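Local atomic coordinates of Lmo0135 protein (Listeria monocytogenes EGD-e, PDB entry 5ISU), a protein that serves as the substrate-binding protein of an ABC transporter and probably captures peptides for uptake into the cell. Residues Pro153-Lys156 and His157-Gly161; Val30-Pro33 and Asn34-Ser37; Thr99-Ser102 and Ile103-Thr106; Pro111-Gly114 and Asn115-Asp119. One frame throughout, in Å; residues are numbered along the deposited sequence.

Contact 1: Pro153-Lys156 and His157-Gly161. With EDO (1,2-ethanediol), chain B.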
loop_
_atom_site.group_PDB
_atom_site.type_symbol
_atom_site.label_atom_id
_atom_site.label_comp_id
_atom_site.label_asym_id
_atom_site.label_seq_id
_atom_site.Cartn_x
_atom_site.Cartn_y
_atom_site.Cartn_z
ATOM N N PRO A 153 -1.363 12.185 13.863
ATOM C CA PRO A 153 -2.272 13.204 14.352
ATOM C C PRO A 153 -2.171 14.532 13.604
ATOM O O PRO A 153 -1.140 14.826 12.959
ATOM C CB PRO A 153 -1.845 13.391 15.815
ATOM C CG PRO A 153 -0.456 12.914 15.883
ATOM C CD PRO A 153 -0.348 11.821 14.865
ATOM N N ILE A 154 -3.269 15.292 13.647
ATOM C CA ILE A 154 -3.307 16.648 13.069
ATOM C C ILE A 154 -3.451 17.650 14.229
ATOM O O ILE A 154 -3.777 17.262 15.338
ATOM C CB ILE A 154 -4.361 16.812 11.945
ATOM C CG1 ILE A 154 -5.798 16.593 12.440
ATOM C CG2 ILE A 154 -4.053 15.835 10.823
ATOM C CD1 ILE A 154 -6.846 16.837 11.366
ATOM N N PRO A 155 -3.117 18.923 13.997
ATOM C CA PRO A 155 -3.178 19.864 15.120
ATOM C C PRO A 155 -4.567 20.466 15.395
ATOM O O PRO A 155 -5.215 20.989 14.491
ATOM C CB PRO A 155 -2.167 20.934 14.730
ATOM C CG PRO A 155 -2.040 20.850 13.257
ATOM C CD PRO A 155 -2.374 19.461 12.845
ATOM N N LYS A 156 -4.990 20.385 16.654
ATOM C CA LYS A 156 -6.272 20.904 17.092
ATOM C C LYS A 156 -6.299 22.441 16.960
ATOM O O LYS A 156 -7.236 23.002 16.377
ATOM C CB LYS A 156 -6.532 20.449 18.538
ATOM C CG LYS A 156 -7.828 20.927 19.202
ATOM C CD LYS A 156 -7.928 20.324 20.601
ATOM C CE LYS A 156 -9.099 20.862 21.420
ATOM N NZ LYS A 156 -10.429 20.517 20.845
ATOM N N HIS A 157 -5.238 23.113 17.421
ATOM C CA HIS A 157 -5.201 24.577 17.352
ATOM C C HIS A 157 -5.351 25.142 15.917
ATOM O O HIS A 157 -5.726 26.295 15.738
ATOM C CB HIS A 157 -3.939 25.135 18.033
ATOM C CG HIS A 157 -2.681 24.946 17.243
ATOM N ND1 HIS A 157 -1.962 23.771 17.254
ATOM C CD2 HIS A 157 -2.006 25.797 16.435
ATOM C CE1 HIS A 157 -0.912 23.898 16.462
ATOM N NE2 HIS A 157 -0.906 25.121 15.965
ATOM N N ILE A 158 -5.074 24.313 14.915
ATOM C CA ILE A 158 -5.192 24.705 13.507
ATOM C C ILE A 158 -6.572 24.367 12.920
ATOM O O ILE A 158 -7.180 25.198 12.259
ATOM C CB ILE A 158 -4.127 23.985 12.633
ATOM C CG1 ILE A 158 -2.692 24.328 13.080
ATOM C CG2 ILE A 158 -4.292 24.315 11.152
ATOM C CD1 ILE A 158 -2.322 25.793 13.013
ATOM N N PHE A 159 -7.049 23.148 13.139
ATOM C CA PHE A 159 -8.329 22.701 12.526
ATOM C C PHE A 159 -9.609 22.736 13.380
ATOM O O PHE A 159 -10.687 22.475 12.863
ATOM C CB PHE A 159 -8.149 21.326 11.904
ATOM C CG PHE A 159 -7.158 21.310 10.787
ATOM C CD1 PHE A 159 -7.523 21.740 9.524
ATOM C CD2 PHE A 159 -5.863 20.855 10.994
ATOM C CE1 PHE A 159 -6.613 21.721 8.476
ATOM C CE2 PHE A 159 -4.950 20.831 9.962
ATOM C CZ PHE A 159 -5.321 21.264 8.696
ATOM N N GLU A 160 -9.501 23.062 14.661
ATOM C CA GLU A 160 -10.672 23.181 15.521
ATOM C C GLU A 160 -11.614 24.271 14.963
ATOM O O GLU A 160 -11.182 25.394 14.702
ATOM C CB GLU A 160 -10.215 23.548 16.930
ATOM C CG GLU A 160 -11.305 23.637 17.986
ATOM C CD GLU A 160 -10.739 24.021 19.343
ATOM O OE1 GLU A 160 -9.889 24.941 19.393
ATOM O OE2 GLU A 160 -11.154 23.411 20.359
ATOM N N GLY A 161 -12.885 23.921 14.751
ATOM C CA GLY A 161 -13.875 24.860 14.213
ATOM C C GLY A 161 -13.875 25.017 12.693
ATOM O O GLY A 161 -14.566 25.891 12.158
HETATM C C1 EDO B . -13.165 18.003 19.420
HETATM O O1 EDO B . -13.579 17.463 18.162
HETATM C C2 EDO B . -12.450 16.924 20.218
HETATM O O2 EDO B . -11.307 17.479 20.868
#

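Contact 2: Val30-Pro33 and Asn34-Ser37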
loop_
_atom_site.group_PDB
_atom_site.type_symbol
_atom_site.label_atom_id
_atom_site.label_comp_id
_atom_site.label_asym_id
_atom_site.label_seq_id
_atom_site.Cartn_x
_atom_site.Cartn_y
_atom_site.Cartn_z
ATOM N N VAL A 30 -4.316 16.870 -1.338
ATOM C CA VAL A 30 -4.368 17.559 -0.051
ATOM C C VAL A 30 -3.386 16.931 0.961
ATOM O O VAL A 30 -3.548 15.777 1.357
ATOM C CB VAL A 30 -5.799 17.532 0.507
ATOM C CG1 VAL A 30 -5.882 18.315 1.807
ATOM C CG2 VAL A 30 -6.771 18.105 -0.522
ATOM N N ILE A 31 -2.382 17.697 1.390
ATOM C CA ILE A 31 -1.379 17.198 2.347
ATOM C C ILE A 31 -1.939 17.252 3.780
ATOM O O ILE A 31 -1.660 18.178 4.561
ATOM C CB ILE A 31 -0.048 17.970 2.232
ATOM C CG1 ILE A 31 0.369 18.053 0.749
ATOM C CG2 ILE A 31 1.028 17.283 3.075
ATOM C CD1 ILE A 31 1.614 18.866 0.482
ATOM N N ASN A 32 -2.728 16.231 4.102
ATOM C CA ASN A 32 -3.408 16.113 5.391
ATOM C C ASN A 32 -3.665 14.615 5.596
ATOM O O ASN A 32 -4.358 13.991 4.787
ATOM C CB ASN A 32 -4.717 16.925 5.360
ATOM C CG ASN A 32 -5.413 16.997 6.719
ATOM O OD1 ASN A 32 -5.642 15.986 7.383
ATOM N ND2 ASN A 32 -5.772 18.199 7.120
ATOM N N PRO A 33 -3.111 14.034 6.673
ATOM C CA PRO A 33 -3.230 12.589 6.911
ATOM C C PRO A 33 -4.633 12.032 7.059
ATOM O O PRO A 33 -4.810 10.818 6.978
ATOM C CB PRO A 33 -2.431 12.377 8.194
ATOM C CG PRO A 33 -2.405 13.686 8.856
ATOM C CD PRO A 33 -2.361 14.697 7.759
ATOM N N ASN A 34 -5.612 12.887 7.319
ATOM C CA ASN A 34 -7.004 12.423 7.387
ATOM C C ASN A 34 -7.534 12.074 5.983
ATOM O O ASN A 34 -8.542 11.404 5.869
ATOM C CB ASN A 34 -7.927 13.492 8.022
ATOM C CG ASN A 34 -7.785 13.592 9.533
ATOM O OD1 ASN A 34 -6.884 13.026 10.127
ATOM N ND2 ASN A 34 -8.700 14.318 10.159
ATOM N N TYR A 35 -6.849 12.521 4.927
ATOM C CA TYR A 35 -7.314 12.281 3.553
ATOM C C TYR A 35 -6.262 11.706 2.601
ATOM O O TYR A 35 -6.623 11.095 1.603
ATOM C CB TYR A 35 -7.872 13.595 2.975
ATOM C CG TYR A 35 -8.936 14.200 3.872
ATOM C CD1 TYR A 35 -10.257 13.766 3.806
ATOM C CD2 TYR A 35 -8.606 15.168 4.823
ATOM C CE1 TYR A 35 -11.218 14.289 4.650
ATOM C CE2 TYR A 35 -9.556 15.698 5.665
ATOM C CZ TYR A 35 -10.861 15.250 5.585
ATOM O OH TYR A 35 -11.810 15.778 6.424
ATOM N N ALA A 36 -4.970 11.874 2.904
ATOM C CA ALA A 36 -3.923 11.410 1.979
ATOM C C ALA A 36 -4.037 9.932 1.605
ATOM O O ALA A 36 -4.088 9.089 2.481
ATOM C CB ALA A 36 -2.540 11.693 2.551
ATOM N N SER A 37 -4.087 9.642 0.300
ATOM C CA SER A 37 -4.156 8.254 -0.185
ATOM C C SER A 37 -3.288 7.959 -1.430
ATOM O O SER A 37 -2.952 6.806 -1.660
ATOM C CB SER A 37 -5.622 7.827 -0.435
ATOM O OG SER A 37 -6.247 8.671 -1.379
#

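Contact 3: Thr99-Ser102 and Ile103-Thr106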
loop_
_atom_site.group_PDB
_atom_site.type_symbol
_atom_site.label_atom_id
_atom_site.label_comp_id
_atom_site.label_asym_id
_atom_site.label_seq_id
_atom_site.Cartn_x
_atom_site.Cartn_y
_atom_site.Cartn_z
ATOM N N THR A 99 -8.076 14.551 16.511
ATOM C CA THR A 99 -7.924 13.901 15.204
ATOM C C THR A 99 -8.944 12.770 15.008
ATOM O O THR A 99 -9.588 12.691 13.957
ATOM C CB THR A 99 -6.501 13.370 14.951
ATOM O OG1 THR A 99 -5.538 14.432 15.107
ATOM C CG2 THR A 99 -6.404 12.826 13.536
ATOM N N VAL A 100 -9.118 11.934 16.029
ATOM C CA VAL A 100 -10.065 10.822 15.949
ATOM C C VAL A 100 -11.495 11.338 15.800
ATOM O O VAL A 100 -12.255 10.810 14.991
ATOM C CB VAL A 100 -9.978 9.886 17.174
ATOM C CG1 VAL A 100 -11.113 8.843 17.169
ATOM C CG2 VAL A 100 -8.632 9.211 17.229
ATOM N N ASN A 101 -11.850 12.366 16.569
ATOM C CA ASN A 101 -13.203 12.955 16.479
ATOM C C ASN A 101 -13.418 13.607 15.115
ATOM O O ASN A 101 -14.536 13.576 14.586
ATOM C CB ASN A 101 -13.466 13.959 17.612
ATOM C CG ASN A 101 -13.531 13.297 18.991
ATOM O OD1 ASN A 101 -13.146 13.897 19.996
ATOM N ND2 ASN A 101 -14.006 12.065 19.041
ATOM N N SER A 102 -12.357 14.165 14.531
ATOM C CA SER A 102 -12.481 14.791 13.208
ATOM C C SER A 102 -12.646 13.708 12.111
ATOM O O SER A 102 -13.269 13.960 11.084
ATOM C CB SER A 102 -11.314 15.745 12.905
ATOM O OG SER A 102 -10.109 15.030 12.663
ATOM N N ILE A 103 -12.117 12.506 12.345
ATOM C CA ILE A 103 -12.287 11.381 11.393
ATOM C C ILE A 103 -13.676 10.753 11.570
ATOM O O ILE A 103 -14.323 10.348 10.587
ATOM C CB ILE A 103 -11.204 10.292 11.582
ATOM C CG1 ILE A 103 -9.835 10.816 11.135
ATOM C CG2 ILE A 103 -11.528 9.042 10.763
ATOM C CD1 ILE A 103 -8.691 9.852 11.388
ATOM N N LEU A 104 -14.115 10.644 12.823
ATOM C CA LEU A 104 -15.435 10.082 13.120
ATOM C C LEU A 104 -16.567 10.954 12.599
ATOM O O LEU A 104 -17.632 10.455 12.254
ATOM C CB LEU A 104 -15.615 9.870 14.633
ATOM C CG LEU A 104 -14.876 8.688 15.272
ATOM C CD1 LEU A 104 -15.032 8.724 16.785
ATOM C CD2 LEU A 104 -15.383 7.361 14.708
ATOM N N ASP A 105 -16.327 12.257 12.561
ATOM C CA ASP A 105 -17.318 13.229 12.124
ATOM C C ASP A 105 -17.639 12.983 10.643
ATOM O O ASP A 105 -16.821 13.262 9.763
ATOM C CB ASP A 105 -16.763 14.637 12.362
ATOM C CG ASP A 105 -17.804 15.715 12.255
ATOM O OD1 ASP A 105 -18.997 15.390 12.110
ATOM O OD2 ASP A 105 -17.418 16.901 12.345
ATOM N N THR A 106 -18.836 12.442 10.393
ATOM C CA THR A 106 -19.291 12.087 9.045
ATOM C C THR A 106 -19.256 13.234 8.034
ATOM O O THR A 106 -18.968 12.993 6.857
ATOM C CB THR A 106 -20.714 11.463 9.064
ATOM O OG1 THR A 106 -21.567 12.260 9.883
ATOM C CG2 THR A 106 -20.690 10.037 9.621
#

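Contact 4: Pro111-Gly114 and Asn115-Asp119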
loop_
_atom_site.group_PDB
_atom_site.type_symbol
_atom_site.label_atom_id
_atom_site.label_comp_id
_atom_site.label_asym_id
_atom_site.label_seq_id
_atom_site.Cartn_x
_atom_site.Cartn_y
_atom_site.Cartn_z
ATOM N N PRO A 111 -11.768 9.187 4.464
ATOM C CA PRO A 111 -11.791 7.816 3.954
ATOM C C PRO A 111 -11.431 6.722 4.972
ATOM O O PRO A 111 -11.759 5.565 4.733
ATOM C CB PRO A 111 -10.801 7.847 2.777
ATOM C CG PRO A 111 -9.969 9.067 2.966
ATOM C CD PRO A 111 -10.821 10.042 3.716
ATOM N N ASN A 112 -10.830 7.082 6.106
ATOM C CA ASN A 112 -10.431 6.100 7.141
ATOM C C ASN A 112 -11.447 5.949 8.278
ATOM O O ASN A 112 -11.180 5.249 9.263
ATOM C CB ASN A 112 -9.089 6.504 7.762
ATOM C CG ASN A 112 -8.008 6.744 6.727
ATOM O OD1 ASN A 112 -7.212 7.669 6.869
ATOM N ND2 ASN A 112 -8.000 5.943 5.660
ATOM N N ARG A 113 -12.603 6.592 8.152
ATOM C CA ARG A 113 -13.625 6.534 9.195
ATOM C C ARG A 113 -13.980 5.107 9.603
ATOM O O ARG A 113 -14.168 4.840 10.787
ATOM C CB ARG A 113 -14.875 7.273 8.756
ATOM C CG ARG A 113 -15.934 7.330 9.844
ATOM C CD ARG A 113 -17.156 8.130 9.447
ATOM N NE ARG A 113 -18.095 8.142 10.556
ATOM C CZ ARG A 113 -18.955 7.168 10.840
ATOM N NH1 ARG A 113 -19.022 6.066 10.102
ATOM N NH2 ARG A 113 -19.763 7.302 11.882
ATOM N N GLY A 114 -14.056 4.200 8.624
ATOM C CA GLY A 114 -14.374 2.783 8.874
ATOM C C GLY A 114 -13.494 2.055 9.893
ATOM O O GLY A 114 -13.936 1.101 10.525
ATOM N N ASN A 115 -12.258 2.512 10.055
ATOM C CA ASN A 115 -11.308 1.922 11.003
ATOM C C ASN A 115 -11.592 2.270 12.474
ATOM O O ASN A 115 -11.022 1.652 13.389
ATOM C CB ASN A 115 -9.890 2.392 10.658
ATOM C CG ASN A 115 -9.439 1.949 9.266
ATOM O OD1 ASN A 115 -10.017 1.049 8.678
ATOM N ND2 ASN A 115 -8.384 2.577 8.751
ATOM N N PHE A 116 -12.439 3.272 12.698
ATOM C CA PHE A 116 -12.789 3.706 14.055
ATOM C C PHE A 116 -14.249 3.410 14.416
ATOM O O PHE A 116 -14.735 3.861 15.461
ATOM C CB PHE A 116 -12.484 5.202 14.221
ATOM C CG PHE A 116 -11.031 5.552 13.998
ATOM C CD1 PHE A 116 -10.564 5.827 12.735
ATOM C CD2 PHE A 116 -10.139 5.597 15.062
ATOM C CE1 PHE A 116 -9.230 6.139 12.524
ATOM C CE2 PHE A 116 -8.814 5.914 14.871
ATOM C CZ PHE A 116 -8.353 6.181 13.595
ATOM N N VAL A 117 -14.921 2.625 13.568
ATOM C CA VAL A 117 -16.323 2.249 13.761
ATOM C C VAL A 117 -16.470 0.709 13.691
ATOM O O VAL A 117 -15.803 0.048 12.895
ATOM C CB VAL A 117 -17.207 2.916 12.692
ATOM C CG1 VAL A 117 -18.676 2.624 12.939
ATOM C CG2 VAL A 117 -16.977 4.417 12.693
ATOM N N PHE A 118 -17.344 0.159 14.538
ATOM C CA PHE A 118 -17.578 -1.289 14.628
ATOM C C PHE A 118 -19.050 -1.500 14.855
ATOM O O PHE A 118 -19.579 -1.037 15.862
ATOM C CB PHE A 118 -16.787 -1.861 15.794
ATOM C CG PHE A 118 -15.348 -1.510 15.743
ATOM C CD1 PHE A 118 -14.483 -2.217 14.916
ATOM C CD2 PHE A 118 -14.861 -0.425 16.457
ATOM C CE1 PHE A 118 -13.148 -1.872 14.834
ATOM C CE2 PHE A 118 -13.526 -0.069 16.370
ATOM C CZ PHE A 118 -12.666 -0.796 15.561
ATOM N N ASP A 119 -19.710 -2.192 13.927
ATOM C CA ASP A 119 -21.171 -2.395 13.981
ATOM C C ASP A 119 -21.883 -1.046 14.121
ATOM O O ASP A 119 -22.825 -0.904 14.889
ATOM C CB ASP A 119 -21.600 -3.361 15.109
ATOM C CG ASP A 119 -21.326 -4.817 14.783
ATOM O OD1 ASP A 119 -20.263 -5.114 14.201
ATOM O OD2 ASP A 119 -22.181 -5.668 15.135
#

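Contact 1: Pro153-Lys156 and His157-Gly161
Lys-156, in the first turn of helix 156-159, and Glu-160, just past its end, are joined by a salt bridge, with Lys-156 NZ 3.0 Å from Glu-160 OE2. Both chains leave the backbone with CG anti to N (chi1 178° and -177°). The glutamate then runs out extended, whereas the lysine stays straight until its last torsion (chi4 64°), which swings the ammonium group over the plane of the carboxylate. The same NZ also donates to O2 of a 1,2-ethanediol molecule, probably from the crystallisation liquor.

Pro-155, at the N-cap position, makes apolar contacts with the turn. Its CG packs 3.5 Å from Ile-158 CG1, and its CB lies 3.7 Å from His-157 CE1. Ile-158 CG1 lies over one face of the imidazole, toward its rim; the ring's NE2 is bonded to Asp-87. The carbonyl O of Pro-155 accepts from Phe-159 N at 3.1 Å and lies at the edge of the phenyl ring, while Ile-154 CD1 approaches Phe-159 CD2 at 4.2 Å.

The turn therefore divides by chemistry: apolar groups and backbone bonds gather around Pro-155, and the out-of-plane ion pair, formed by an exposed glutamate, probably adds only modest stability.

Contact 2: Val30-Pro33 and Asn34-Ser37
Asn-32 holds three successive backbone N-H groups, those of Asn-34, Tyr-35 and Ala-36, using its side-chain and main-chain oxygens together. Its OD1 takes Asn-34 N at 3.1 Å, with the donor in the amide plane and on a lone pair. Its carbonyl O takes two more: Tyr-35 N at 2.9 Å, well above the carbonyl plane, and Ala-36 N, also at 2.9 Å but less tilted.

The side chain can do this because CG lies anti to the backbone N (chi1 -173°), which carries OD1 forward along the chain. There it also rests 3.4 Å from Asn-34 CB. The Tyr-35 side chain runs alongside that of Asn-32 and points the same way, its CD2 4.0 Å from OD1, with ring and amide planes 66° apart. Ala-36 CB also comes 3.7 Å from Asn-32 O.

Other polar ends bond to neighbouring parts of the chain: Asn-32 ND2 to Asn-171, Asn-34 ND2 to Ser-102, and Tyr-35 OH to the carbonyl of Gln-108. With OD1 bound two residues ahead and the carbonyl bound three and four ahead, residues 32-36 form an Asx motif, an Asx turn combined with a type I beta turn, here placed just before helix 39-48.

Contact 3: Thr99-Ser102 and Ile103-Thr106
The last turn of helix 93-104 is where Thr-99, Val-100 and Asn-101 meet Ile-103, Leu-104 and Asp-105. Leu-104 N donates to Val-100 O at 2.9 Å, and Asp-105 N reaches Asn-101 O at 3.0 Å as the chain leaves helical geometry.

Thr-99 O is gripped twice. Ile-103 N supplies the regular helical bond at 3.0 Å, and the Ser-102 hydroxyl adds a shorter one, OG to O 2.7 Å, from the same face of the carbonyl plane. The serine manages this with OG set between its own backbone N and carbonyl carbon (chi1 72°), which folds the hydroxyl back against the preceding turn. Two donors on one oxygen would be expected to polarise this carbonyl. This buried hydroxyl thus both donates, to Thr-99 O, and accepts, from Asn-34 ND2.

On another face of the helix Val-100 and Leu-104 lie side by side and point the same way, with CG1 of the valine 3.9 Å from CD1 of the leucine. Ile-103 folds CG1 to 3.4 Å from Thr-99 O.

Val-100 and Asn-101 rest on Val-125 and Leu-104 rests on Pro-122, so this face of the helix packs against strand 121-129. Thr-99 instead meets Asn-34 of the loop between strand 19-24 and helix 39-48.

Contact 4: Pro111-Gly114 and Asn115-Asp119
Asn-112 and Arg-113 each offer a carbonyl to the amide three residues on: Asn-115 N meets Asn-112 O at 3.0 Å and Phe-116 N meets Arg-113 O at 3.0 Å, both donors 47° out of the carbonyl plane. These two i-to-i+3 bonds belong to a short 3-10 stretch that leads into strand 117-118, an outermost strand of the five-stranded antiparallel sheet.

Beside the turn, Arg-113 reaches forward. Its CG is anti to the backbone N (chi1 -176°) and the chain stays extended as far as NE, so the guanidinium is carried along to Val-117. There the valine methyl CG2 sits over one face of the flat group, offset toward its rim, with NH1 3.7 Å away. The charged group is further fixed by NE, which donates to the carbonyl O of Leu-104 at the end of helix 93-104.

Phe-116 turns its edge to the carbonyls of the turn, CD1 lying 3.6 Å from Asn-112 O. The buried ring packs against Val-100, Ile-103 and Leu-104 and also touches Phe-144 and Thr-147 of helix 144-148, while its backbone bonds to Val-123 in the sheet. The Asn-115 side chain packs back on the turn, its CB 3.4 Å from Asn-112 O. The same methyl that covers the guanidinium also touches the backbone, Val-117 CG2 lying 3.4 Å from Arg-113 O.

In the fold
Contact 3 touches all three others. Thr-99 OG1 lies 2.8 Å from Ile-154 N of contact 1, a probable hydrogen bond, and side-chain bonds also join contact 3 to contacts 2 and 4. Beside the first of these, Asn-34 OD1 packs 3.4 Å from Thr-99 CG2. Contacts 1 and 2 also pack directly, Ile-154 CG2 coming within 3.3 Å of Pro-33 CG, and Pro-111 of contact 4 leans on Tyr-35 of contact 2. Contacts 1 and 4 do not meet, their nearest atoms being about 9 Å apart. The ethanediol held by Lys-156 also approaches the Asn-101 side chain, but it does not by itself locate a substrate site.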